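Local coordinates for protein 16S rRNA (guanine(1405)-N(7))-methyltransferase (Klebsiella pneumoniae, PDB 6PI9) that probably methylates N7 of guanosine 1405 in 16S rRNA, using S-adenosyl-L-methionine as methyl donor, and so confers resistance to various aminoglycosides, at residues D43-K46 and A47-H51; S88-A91 and S92-E95; D141-L144 and G145-R148; M225-H228 and Y229-F233. All coordinates share one frame; numbering follows the deposited sequence. Where two conformers were deposited one is given.

Contact 1 (D43-K46 and A47-H51); sequences DAEK and AARTH
E45 and R49 form an i to i+4 salt bridge on helix 41-57, one turn apart on a continuous helical run. Both side chains lie side by side and point the same way: E45 carries CG anti to its backbone N (chi1 177°), and R49 starts off in the same sense before bending at its third torsion. E45 OE2 accepts from R49 NH2 at 3.2 Å, with a weaker bond from R49 NH1 to the same oxygen at 3.5 Å. The carboxylate and guanidinium planes stand 75° apart. OE2 lies at the guanidinium edge, in the plane of that group, whereas NH2 reaches OE2 from above the carboxylate plane. Underneath, the R49 N to E45 O bond of 2.9 Å belongs to the helix ladder, as does T50 N to K46 O at 2.9 Å; T50 OG1 adds a weak bond to K46 O at 3.3 Å. A44 packs on F31 and A48 on L34 of helix 24-34, and T50 OG1 is also hydrogen-bonded to R94 NE of the second subunit. With both planes steeply turned and one carboxylate oxygen shared between two nitrogens, the bridge is a single-oxygen pairing, not a two-pronged one, and its strength is probably modest.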
loop_
_atom_site.group_PDB
_atom_site.type_symbol
_atom_site.label_atom_id
_atom_site.label_comp_id
_atom_site.label_asym_id
_atom_site.label_seq_id
_atom_site.Cartn_x
_atom_site.Cartn_y
_atom_site.Cartn_z
ATOM N N ASP A 43 5.524 -2.963 -21.623
ATOM C CA ASP A 43 6.159 -3.167 -20.305
ATOM C C ASP A 43 6.356 -1.835 -19.566
ATOM O O ASP A 43 6.163 -1.746 -18.347
ATOM C CB ASP A 43 7.503 -3.870 -20.483
ATOM C CG ASP A 43 7.369 -5.333 -20.695
ATOM O OD1 ASP A 43 6.241 -5.870 -20.522
ATOM O OD2 ASP A 43 8.412 -5.962 -21.042
ATOM N N ALA A 44 6.685 -0.756 -20.294
ATOM C CA ALA A 44 6.755 0.552 -19.647
ATOM C C ALA A 44 5.392 0.969 -19.108
ATOM O O ALA A 44 5.298 1.606 -18.040
ATOM C CB ALA A 44 7.244 1.619 -20.640
ATOM N N GLU A 45 4.332 0.630 -19.854
ATOM C CA GLU A 45 2.957 0.903 -19.429
ATOM C C GLU A 45 2.636 0.154 -18.132
ATOM O O GLU A 45 2.063 0.719 -17.205
ATOM C CB GLU A 45 1.999 0.486 -20.571
ATOM C CG GLU A 45 0.489 0.640 -20.268
ATOM C CD GLU A 45 -0.381 -0.095 -21.302
ATOM O OE1 GLU A 45 0.117 -0.414 -22.406
ATOM O OE2 GLU A 45 -1.568 -0.366 -21.013
ATOM N N LYS A 46 2.901 -1.155 -18.095
ATOM C CA LYS A 46 2.668 -1.891 -16.856
ATOM C C LYS A 46 3.488 -1.299 -15.708
ATOM O O LYS A 46 2.984 -1.144 -14.579
ATOM C CB LYS A 46 3.025 -3.376 -17.035
ATOM C CG LYS A 46 2.195 -4.109 -18.090
ATOM C CD LYS A 46 2.727 -5.555 -18.449
ATOM C CE LYS A 46 1.894 -6.120 -19.611
ATOM N NZ LYS A 46 2.383 -7.405 -20.229
ATOM N N ALA A 47 4.759 -0.964 -15.970
ATOM C CA ALA A 47 5.583 -0.367 -14.901
ATOM C C ALA A 47 4.999 0.962 -14.444
ATOM O O ALA A 47 5.041 1.303 -13.254
ATOM C CB ALA A 47 7.029 -0.179 -15.370
ATOM N N ALA A 48 4.436 1.729 -15.366
ATOM C CA ALA A 48 3.888 3.030 -14.983
ATOM C C ALA A 48 2.611 2.848 -14.192
ATOM O O ALA A 48 2.338 3.591 -13.243
ATOM C CB ALA A 48 3.593 3.870 -16.233
ATOM N N ARG A 49 1.796 1.874 -14.589
ATOM C CA ARG A 49 0.599 1.586 -13.823
ATOM C C ARG A 49 0.976 1.208 -12.398
ATOM O O ARG A 49 0.380 1.697 -11.431
ATOM C CB ARG A 49 -0.191 0.477 -14.526
ATOM C CG ARG A 49 -1.538 0.253 -13.927
ATOM C CD ARG A 49 -2.491 -0.348 -14.943
ATOM N NE ARG A 49 -1.844 -1.173 -15.958
ATOM C CZ ARG A 49 -1.926 -0.969 -17.278
ATOM N NH1 ARG A 49 -2.647 0.049 -17.759
ATOM N NH2 ARG A 49 -1.306 -1.808 -18.122
ATOM N N THR A 50 1.979 0.337 -12.242
ATOM C CA THR A 50 2.390 -0.031 -10.880
ATOM C C THR A 50 2.871 1.182 -10.086
ATOM O O THR A 50 2.456 1.388 -8.941
ATOM C CB THR A 50 3.479 -1.094 -10.941
ATOM O OG1 THR A 50 2.898 -2.265 -11.507
ATOM C CG2 THR A 50 3.901 -1.440 -9.520
ATOM N N HIS A 51 3.759 1.985 -10.678
ATOM C CA HIS A 51 4.264 3.228 -10.060
ATOM C C HIS A 51 3.114 4.133 -9.629
ATOM O O HIS A 51 3.045 4.594 -8.476
ATOM C CB HIS A 51 5.181 3.951 -11.076
ATOM C CG HIS A 51 5.829 5.230 -10.595
ATOM N ND1 HIS A 51 5.116 6.290 -10.074
ATOM C CD2 HIS A 51 7.119 5.659 -10.681
ATOM C CE1 HIS A 51 5.937 7.289 -9.799
ATOM N NE2 HIS A 51 7.158 6.941 -10.170
#

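Contact 2 (S88-A91 and S92-E95); sequences SLHA and STRE. With SAH (S-adenosyl-L-homocysteine), chain B.
H90 caps helix 91-96: it occupies the N-cap position and its imidazole accepts from the backbone N of S92, beside the S-adenosyl-L-homocysteine pocket of this Rossmann-like methyltransferase. The side chain leaves with CG trans to the main-chain nitrogen and next to the carbonyl carbon (chi1 -170°), which sets the ring beside the first helical turn. H90 CB lies 3.3 Å from T93 OG1, the two side chains crossing at about a right angle. Beyond CG, ND1 takes the S92 N-H at 3.1 Å with an N-H...N angle of 144°, the donor tilted 21° from the ring plane. H90 CE1 then rests 3.7 Å from S92 CB, and at the far side of the ring NE2 comes within 4.0 Å of O3' of the cofactor product. The H90 carbonyl serves the same turn, its O receiving R94 N at 3.0 Å. T93 OG1 also lies near that oxygen, but has a hydrogen bond with L87 O. R94 folds back along S88 and also packs on H53 of the second subunit; E95 OE1 forms a salt bridge with K184. Thus one turn presents H90 and S92 to the ligand and R94 to the dimer partner. Where R94 returns to the preceding loop, its NH1 makes a weak bond to S88 O at 3.0 Å.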
loop_
_atom_site.group_PDB
_atom_site.type_symbol
_atom_site.label_atom_id
_atom_site.label_comp_id
_atom_site.label_asym_id
_atom_site.label_seq_id
_atom_site.Cartn_x
_atom_site.Cartn_y
_atom_site.Cartn_z
ATOM N N SER A 88 -13.319 7.576 6.093
ATOM C CA SER A 88 -12.851 6.195 6.168
ATOM C C SER A 88 -12.537 5.599 4.797
ATOM O O SER A 88 -12.004 4.486 4.744
ATOM C CB SER A 88 -13.888 5.305 6.877
ATOM O OG SER A 88 -15.180 5.431 6.304
ATOM N N LEU A 89 -12.850 6.284 3.698
ATOM C CA LEU A 89 -12.699 5.717 2.360
ATOM C C LEU A 89 -11.377 6.075 1.683
ATOM O O LEU A 89 -11.080 5.524 0.611
ATOM C CB LEU A 89 -13.871 6.149 1.470
ATOM C CG LEU A 89 -15.048 5.170 1.456
ATOM C CD1 LEU A 89 -15.550 4.769 2.858
ATOM C CD2 LEU A 89 -16.178 5.756 0.638
ATOM N N HIS A 90 -10.573 6.958 2.279
ATOM C CA HIS A 90 -9.194 7.169 1.866
ATOM C C HIS A 90 -8.270 6.547 2.915
ATOM O O HIS A 90 -8.404 6.852 4.103
ATOM C CB HIS A 90 -8.883 8.658 1.716
ATOM C CG HIS A 90 -7.568 8.929 1.066
ATOM N ND1 HIS A 90 -6.370 8.798 1.743
ATOM C CD2 HIS A 90 -7.253 9.356 -0.183
ATOM C CE1 HIS A 90 -5.371 9.097 0.928
ATOM N NE2 HIS A 90 -5.879 9.444 -0.245
ATOM N N ALA A 91 -7.339 5.698 2.467
ATOM C CA ALA A 91 -6.520 4.900 3.381
ATOM C C ALA A 91 -5.819 5.762 4.431
ATOM O O ALA A 91 -5.766 5.393 5.611
ATOM C CB ALA A 91 -5.492 4.097 2.584
ATOM N N SER A 92 -5.283 6.926 4.029
ATOM C CA SER A 92 -4.530 7.753 4.983
ATOM C C SER A 92 -5.430 8.412 6.032
ATOM O O SER A 92 -5.017 8.579 7.197
ATOM C CB SER A 92 -3.728 8.821 4.226
ATOM O OG SER A 92 -2.888 8.228 3.239
ATOM N N THR A 93 -6.662 8.805 5.662
ATOM C CA THR A 93 -7.529 9.406 6.679
ATOM C C THR A 93 -8.135 8.348 7.596
ATOM O O THR A 93 -8.223 8.554 8.817
ATOM C CB THR A 93 -8.636 10.257 6.047
ATOM O OG1 THR A 93 -9.092 9.641 4.837
ATOM C CG2 THR A 93 -8.123 11.693 5.786
ATOM N N ARG A 94 -8.519 7.198 7.044
ATOM C CA ARG A 94 -9.045 6.156 7.915
ATOM C C ARG A 94 -8.006 5.744 8.953
ATOM O O ARG A 94 -8.343 5.539 10.125
ATOM C CB ARG A 94 -9.493 4.956 7.102
ATOM C CG ARG A 94 -10.151 3.898 7.977
ATOM C CD ARG A 94 -10.361 2.620 7.206
ATOM N NE ARG A 94 -9.150 2.248 6.490
ATOM C CZ ARG A 94 -9.091 2.058 5.179
ATOM N NH1 ARG A 94 -10.188 2.174 4.450
ATOM N NH2 ARG A 94 -7.940 1.735 4.601
ATOM N N GLU A 95 -6.726 5.676 8.548
ATOM C CA GLU A 95 -5.656 5.428 9.511
ATOM C C GLU A 95 -5.711 6.402 10.682
ATOM O O GLU A 95 -5.486 6.004 11.835
ATOM C CB GLU A 95 -4.293 5.500 8.806
ATOM C CG GLU A 95 -4.050 4.305 7.908
ATOM C CD GLU A 95 -2.857 4.411 6.952
ATOM O OE1 GLU A 95 -2.197 5.486 6.841
ATOM O OE2 GLU A 95 -2.597 3.387 6.267
HETATM N N SAH B . -1.365 13.706 3.494
HETATM C CA SAH B . -2.595 12.897 3.352
HETATM C CB SAH B . -2.427 11.849 2.266
HETATM C CG SAH B . -1.192 10.909 2.367
HETATM S SD SAH B . -1.311 9.527 1.139
HETATM C C SAH B . -2.955 12.208 4.683
HETATM O O SAH B . -2.021 12.009 5.487
HETATM O OXT SAH B . -4.114 11.821 4.935
HETATM C "C5'" SAH B . -0.092 10.161 -0.092
HETATM C "C4'" SAH B . -0.682 11.236 -1.052
HETATM O "O4'" SAH B . 0.382 11.825 -1.831
HETATM C "C3'" SAH B . -1.784 10.791 -2.056
HETATM O "O3'" SAH B . -2.971 11.592 -1.892
HETATM C "C2'" SAH B . -1.185 11.037 -3.439
HETATM O "O2'" SAH B . -2.201 11.513 -4.326
HETATM C "C1'" SAH B . -0.186 12.157 -3.111
HETATM N N9 SAH B . 0.959 12.218 -4.000
HETATM C C8 SAH B . 1.815 11.196 -4.320
HETATM N N7 SAH B . 2.822 11.718 -5.082
HETATM C C5 SAH B . 2.552 13.047 -5.284
HETATM C C6 SAH B . 3.168 14.049 -5.998
HETATM N N6 SAH B . 4.229 13.836 -6.749
HETATM N N1 SAH B . 2.653 15.331 -5.906
HETATM C C2 SAH B . 1.517 15.588 -5.215
HETATM N N3 SAH B . 0.873 14.607 -4.509
HETATM C C4 SAH B . 1.421 13.360 -4.569
#

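Contact 3 (D141-L144 and G145-R148); sequences DIHL and GCVR. With SAH (S-adenosyl-L-homocysteine), chain B.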
loop_
_atom_site.group_PDB
_atom_site.type_symbol
_atom_site.label_atom_id
_atom_site.label_comp_id
_atom_site.label_asym_id
_atom_site.label_seq_id
_atom_site.Cartn_x
_atom_site.Cartn_y
_atom_site.Cartn_z
ATOM N N ASP A 141 -2.795 18.204 -4.498
ATOM C CA ASP A 141 -2.551 16.780 -4.720
ATOM C C ASP A 141 -2.565 16.538 -6.232
ATOM O O ASP A 141 -3.020 17.377 -7.015
ATOM C CB ASP A 141 -3.623 15.961 -3.994
ATOM C CG ASP A 141 -3.162 14.531 -3.659
ATOM O OD1 ASP A 141 -2.768 13.809 -4.567
ATOM O OD2 ASP A 141 -3.147 14.186 -2.458
ATOM N N ILE A 142 -2.067 15.366 -6.638
ATOM C CA ILE A 142 -2.174 14.970 -8.045
ATOM C C ILE A 142 -3.473 14.248 -8.329
ATOM O O ILE A 142 -3.805 13.990 -9.503
ATOM C CB ILE A 142 -1.040 14.023 -8.432
ATOM C CG1 ILE A 142 -0.914 12.910 -7.417
ATOM C CG2 ILE A 142 0.227 14.783 -8.651
ATOM C CD1 ILE A 142 0.048 11.808 -8.030
ATOM N N HIS A 143 -4.174 13.833 -7.277
ATOM C CA HIS A 143 -5.446 13.127 -7.345
ATOM C C HIS A 143 -6.564 14.146 -7.440
ATOM O O HIS A 143 -6.981 14.736 -6.442
ATOM C CB HIS A 143 -5.616 12.236 -6.112
ATOM C CG HIS A 143 -6.624 11.157 -6.333
ATOM N ND1 HIS A 143 -7.867 11.412 -6.871
ATOM C CD2 HIS A 143 -6.564 9.821 -6.135
ATOM C CE1 HIS A 143 -8.536 10.278 -7.001
ATOM N NE2 HIS A 143 -7.773 9.296 -6.548
ATOM N N LEU A 144 -7.035 14.388 -8.662
ATOM C CA LEU A 144 -8.099 15.357 -8.869
ATOM C C LEU A 144 -9.426 14.900 -8.285
ATOM O O LEU A 144 -10.328 15.722 -8.100
ATOM C CB LEU A 144 -8.258 15.611 -10.372
ATOM C CG LEU A 144 -6.947 15.912 -11.092
ATOM C CD1 LEU A 144 -7.251 16.192 -12.532
ATOM C CD2 LEU A 144 -6.300 17.130 -10.463
ATOM N N GLY A 145 -9.582 13.616 -7.978
ATOM C CA GLY A 145 -10.784 13.218 -7.260
ATOM C C GLY A 145 -10.776 13.763 -5.842
ATOM O O GLY A 145 -11.777 14.303 -5.360
ATOM N N CYS A 146 -9.639 13.632 -5.154
ATOM C CA CYS A 146 -9.472 14.254 -3.844
ATOM C C CYS A 146 -9.723 15.760 -3.914
ATOM O O CYS A 146 -10.492 16.323 -3.118
ATOM C CB CYS A 146 -8.080 13.969 -3.336
ATOM S SG CYS A 146 -7.972 12.238 -2.800
ATOM N N VAL A 147 -9.058 16.422 -4.858
ATOM C CA VAL A 147 -9.203 17.865 -5.003
ATOM C C VAL A 147 -10.669 18.220 -5.144
ATOM O O VAL A 147 -11.170 19.155 -4.507
ATOM C CB VAL A 147 -8.377 18.355 -6.209
ATOM C CG1 VAL A 147 -8.730 19.805 -6.536
ATOM C CG2 VAL A 147 -6.930 18.232 -5.906
ATOM N N ARG A 148 -11.392 17.490 -5.993
ATOM C CA ARG A 148 -12.779 17.868 -6.264
ATOM C C ARG A 148 -13.642 17.731 -5.022
ATOM O O ARG A 148 -14.491 18.586 -4.747
ATOM C CB ARG A 148 -13.354 16.997 -7.375
ATOM C CG ARG A 148 -13.053 17.513 -8.757
ATOM C CD ARG A 148 -12.958 16.385 -9.768
ATOM N NE ARG A 148 -12.281 16.846 -10.969
ATOM C CZ ARG A 148 -11.629 16.050 -11.807
ATOM N NH1 ARG A 148 -11.543 14.740 -11.541
ATOM N NH2 ARG A 148 -11.052 16.563 -12.901
HETATM N N SAH B . -1.365 13.706 3.494
HETATM C CA SAH B . -2.595 12.897 3.352
HETATM C CB SAH B . -2.427 11.849 2.266
HETATM C CG SAH B . -1.192 10.909 2.367
HETATM S SD SAH B . -1.311 9.527 1.139
HETATM C C SAH B . -2.955 12.208 4.683
HETATM O O SAH B . -2.021 12.009 5.487
HETATM O OXT SAH B . -4.114 11.821 4.935
HETATM C "C5'" SAH B . -0.092 10.161 -0.092
HETATM C "C4'" SAH B . -0.682 11.236 -1.052
HETATM O "O4'" SAH B . 0.382 11.825 -1.831
HETATM C "C3'" SAH B . -1.784 10.791 -2.056
HETATM O "O3'" SAH B . -2.971 11.592 -1.892
HETATM C "C2'" SAH B . -1.185 11.037 -3.439
HETATM O "O2'" SAH B . -2.201 11.513 -4.326
HETATM C "C1'" SAH B . -0.186 12.157 -3.111
HETATM N N9 SAH B . 0.959 12.218 -4.000
HETATM C C8 SAH B . 1.815 11.196 -4.320
HETATM N N7 SAH B . 2.822 11.718 -5.082
HETATM C C5 SAH B . 2.552 13.047 -5.284
HETATM C C6 SAH B . 3.168 14.049 -5.998
HETATM N N6 SAH B . 4.229 13.836 -6.749
HETATM N N1 SAH B . 2.653 15.331 -5.906
HETATM C C2 SAH B . 1.517 15.588 -5.215
HETATM N N3 SAH B . 0.873 14.607 -4.509
HETATM C C4 SAH B . 1.421 13.360 -4.569
#
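C146 SG sits over one face of the H143 imidazole, 4.2 Å from the ring centroid and 23° off the ring normal, displaced toward the rim where CG lies. The same ring meets G145 at its edge: ND1 accepts weakly from G145 N at 3.0 Å, nearly in the ring plane. H143 occupies the N-cap position of helix 144-157, and its two torsions together (chi1 -160°, chi2 -48°) bring ND1 to G145 N for this capping bond. Strand 137-141 ends just before this cap, so the segment is the beta-to-alpha turn of a Rossmann-like methyltransferase, with D141 as the acidic residue that holds the ribose. D141 OD2 accepts from O3' of S-adenosyl-L-homocysteine at 2.7 Å, and OD1 accepts from the neighbouring O2', a hydrogen bond whose modelled length of 2.4 Å is doubtfully short. OD1 also accepts from H143 N at 3.1 Å, closing an Asx turn, while G123 N donates to OD2; these backbone bonds fix the rotation of the carboxylate. On the outer side the R148 guanidinium lies face-on to L144 CB, NH1 standing 3.6 Å from that carbon. R148 crosses L144 at a slant, and its NH1 forms a salt bridge with D21.

Contact 4 (M225-H228 and Y229-F233); sequences MEKH and YADWF
M225 and Y229 are joined by the first of four successive i to i+4 backbone bonds that run from 225-228 into 229-233, the opening turns of helix 225-236. Y229 N reaches M225 O at 2.8 Å, and W232 N reaches H228 O at 3.0 Å. Beside the first of these bonds the methionine side chain curls: it bends at both its second and third torsions (-44° and -63°), and this brings its terminal methyl back onto the tyrosine. M225 CE lies over one face of the Y229 ring, 3.6 Å from the centroid and 24° off the normal, a CH-pi contact shifted toward the CZ end of the ring. The sulfur stands farther off, with SD 5.2 Å from the same centroid, so the methyl does the touching. Y229 OH is hydrogen-bonded to R216, and its ring also meets F213 of the sheet. On another side of the helix K227, bent at its last torsion, crosses D231 obliquely and brings NZ to 3.2 Å from D231 OD1, on the syn lone pair; the second bond, NZ to D231 OD2, is weak. E226 pairs with R246, while H228 NE2 is hydrogen-bonded to V223 O of the second subunit. F233 and W232 reach the sheet and helices 186-192 and 196-203. Taken together, this is an amphipathic helix with a Met-aromatic contact and an i to i+4 salt bridge, packed between the beta-sheet and the dimer partner.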
loop_
_atom_site.group_PDB
_atom_site.type_symbol
_atom_site.label_atom_id
_atom_site.label_comp_id
_atom_site.label_asym_id
_atom_site.label_seq_id
_atom_site.Cartn_x
_atom_site.Cartn_y
_atom_site.Cartn_z
ATOM N N MET A 225 10.349 0.118 10.913
ATOM C CA MET A 225 10.139 1.252 10.013
ATOM C C MET A 225 10.186 2.578 10.743
ATOM O O MET A 225 10.717 3.565 10.206
ATOM C CB MET A 225 8.798 1.105 9.291
ATOM C CG MET A 225 8.903 0.080 8.205
ATOM S SD MET A 225 10.468 0.411 7.362
ATOM C CE MET A 225 10.273 2.050 6.657
ATOM N N GLU A 226 9.619 2.643 11.958
ATOM C CA GLU A 226 9.569 3.931 12.652
ATOM C C GLU A 226 10.978 4.475 12.881
ATOM O O GLU A 226 11.277 5.636 12.580
ATOM C CB GLU A 226 8.847 3.796 13.983
ATOM C CG GLU A 226 8.591 5.122 14.702
ATOM C CD GLU A 226 7.869 4.893 16.043
ATOM O OE1 GLU A 226 8.053 5.697 16.993
ATOM O OE2 GLU A 226 7.189 3.849 16.162
ATOM N N LYS A 227 11.849 3.659 13.472
ATOM C CA LYS A 227 13.223 4.112 13.667
ATOM C C LYS A 227 13.907 4.395 12.352
ATOM O O LYS A 227 14.749 5.303 12.253
ATOM C CB LYS A 227 14.026 3.067 14.464
ATOM C CG LYS A 227 15.449 3.580 14.792
ATOM C CD LYS A 227 16.411 2.462 15.188
ATOM C CE LYS A 227 17.891 2.907 14.929
ATOM N NZ LYS A 227 18.125 4.280 15.536
ATOM N N HIS A 228 13.606 3.618 11.313
ATOM C CA HIS A 228 14.285 3.880 10.051
ATOM C C HIS A 228 13.897 5.247 9.476
ATOM O O HIS A 228 14.756 6.001 8.989
ATOM C CB HIS A 228 13.934 2.783 9.041
ATOM C CG HIS A 228 14.705 2.921 7.787
ATOM N ND1 HIS A 228 16.061 2.681 7.740
ATOM C CD2 HIS A 228 14.336 3.299 6.542
ATOM C CE1 HIS A 228 16.494 2.898 6.511
ATOM N NE2 HIS A 228 15.473 3.279 5.772
ATOM N N TYR A 229 12.596 5.567 9.492
ATOM C CA TYR A 229 12.140 6.895 9.044
ATOM C C TYR A 229 12.727 8.017 9.902
ATOM O O TYR A 229 13.053 9.112 9.395
ATOM C CB TYR A 229 10.618 6.947 9.137
ATOM C CG TYR A 229 9.954 6.190 8.030
ATOM C CD1 TYR A 229 10.469 6.252 6.740
ATOM C CD2 TYR A 229 8.767 5.470 8.263
ATOM C CE1 TYR A 229 9.823 5.569 5.706
ATOM C CE2 TYR A 229 8.107 4.795 7.243
ATOM C CZ TYR A 229 8.660 4.842 5.973
ATOM O OH TYR A 229 7.994 4.187 4.924
ATOM N N ALA A 230 12.741 7.814 11.216
ATOM C CA ALA A 230 13.303 8.831 12.116
ATOM C C ALA A 230 14.768 9.112 11.789
ATOM O O ALA A 230 15.198 10.276 11.691
ATOM C CB ALA A 230 13.150 8.359 13.575
ATOM N N ASP A 231 15.565 8.055 11.627
ATOM C CA ASP A 231 16.973 8.252 11.304
ATOM C C ASP A 231 17.117 8.973 9.980
ATOM O O ASP A 231 17.985 9.856 9.821
ATOM C CB ASP A 231 17.721 6.922 11.205
ATOM C CG ASP A 231 17.908 6.205 12.531
ATOM O OD1 ASP A 231 17.843 6.794 13.634
ATOM O OD2 ASP A 231 18.134 4.982 12.428
ATOM N N TRP A 232 16.307 8.581 8.993
ATOM C CA TRP A 232 16.420 9.186 7.680
ATOM C C TRP A 232 16.032 10.644 7.748
ATOM O O TRP A 232 16.742 11.531 7.227
ATOM C CB TRP A 232 15.506 8.443 6.689
ATOM C CG TRP A 232 15.412 9.117 5.351
ATOM C CD1 TRP A 232 16.305 8.983 4.289
ATOM C CD2 TRP A 232 14.400 10.025 4.914
ATOM N NE1 TRP A 232 15.892 9.772 3.251
ATOM C CE2 TRP A 232 14.717 10.396 3.586
ATOM C CE3 TRP A 232 13.225 10.530 5.500
ATOM C CZ2 TRP A 232 13.954 11.270 2.869
ATOM C CZ3 TRP A 232 12.421 11.396 4.747
ATOM C CH2 TRP A 232 12.800 11.761 3.452
ATOM N N PHE A 233 14.910 10.913 8.403
ATOM C CA PHE A 233 14.475 12.296 8.526
ATOM C C PHE A 233 15.538 13.143 9.224
ATOM O O PHE A 233 15.859 14.262 8.779
ATOM C CB PHE A 233 13.136 12.350 9.276
ATOM C CG PHE A 233 12.534 13.744 9.333
ATOM C CD1 PHE A 233 12.237 14.413 8.168
ATOM C CD2 PHE A 233 12.263 14.351 10.552
ATOM C CE1 PHE A 233 11.655 15.681 8.203
ATOM C CE2 PHE A 233 11.673 15.647 10.590
ATOM C CZ PHE A 233 11.373 16.277 9.394
#

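How the contacts relate
The four contacts follow one another along the chain in the order of their numbers. Contact 1 lies on helix 41-57 and contact 4 on helix 225-236, their centres 29 Å apart. Contacts 2 and 3 are helix starts flanking S-adenosyl-L-homocysteine; their centres are 15 Å apart, and they touch where H90 CD2 lies 4.0 Å from C146 SG. Contact 3 follows strand 137-141 of the central sheet, and helix 225-236 of contact 4 packs on strands 208-214 and 252-259 of the same sheet, on the opposite side of the chain's centre. Contacts 1, 2 and 4 all reach the second subunit, so helix 91-96 serves both the cofactor pocket and the dimer interface.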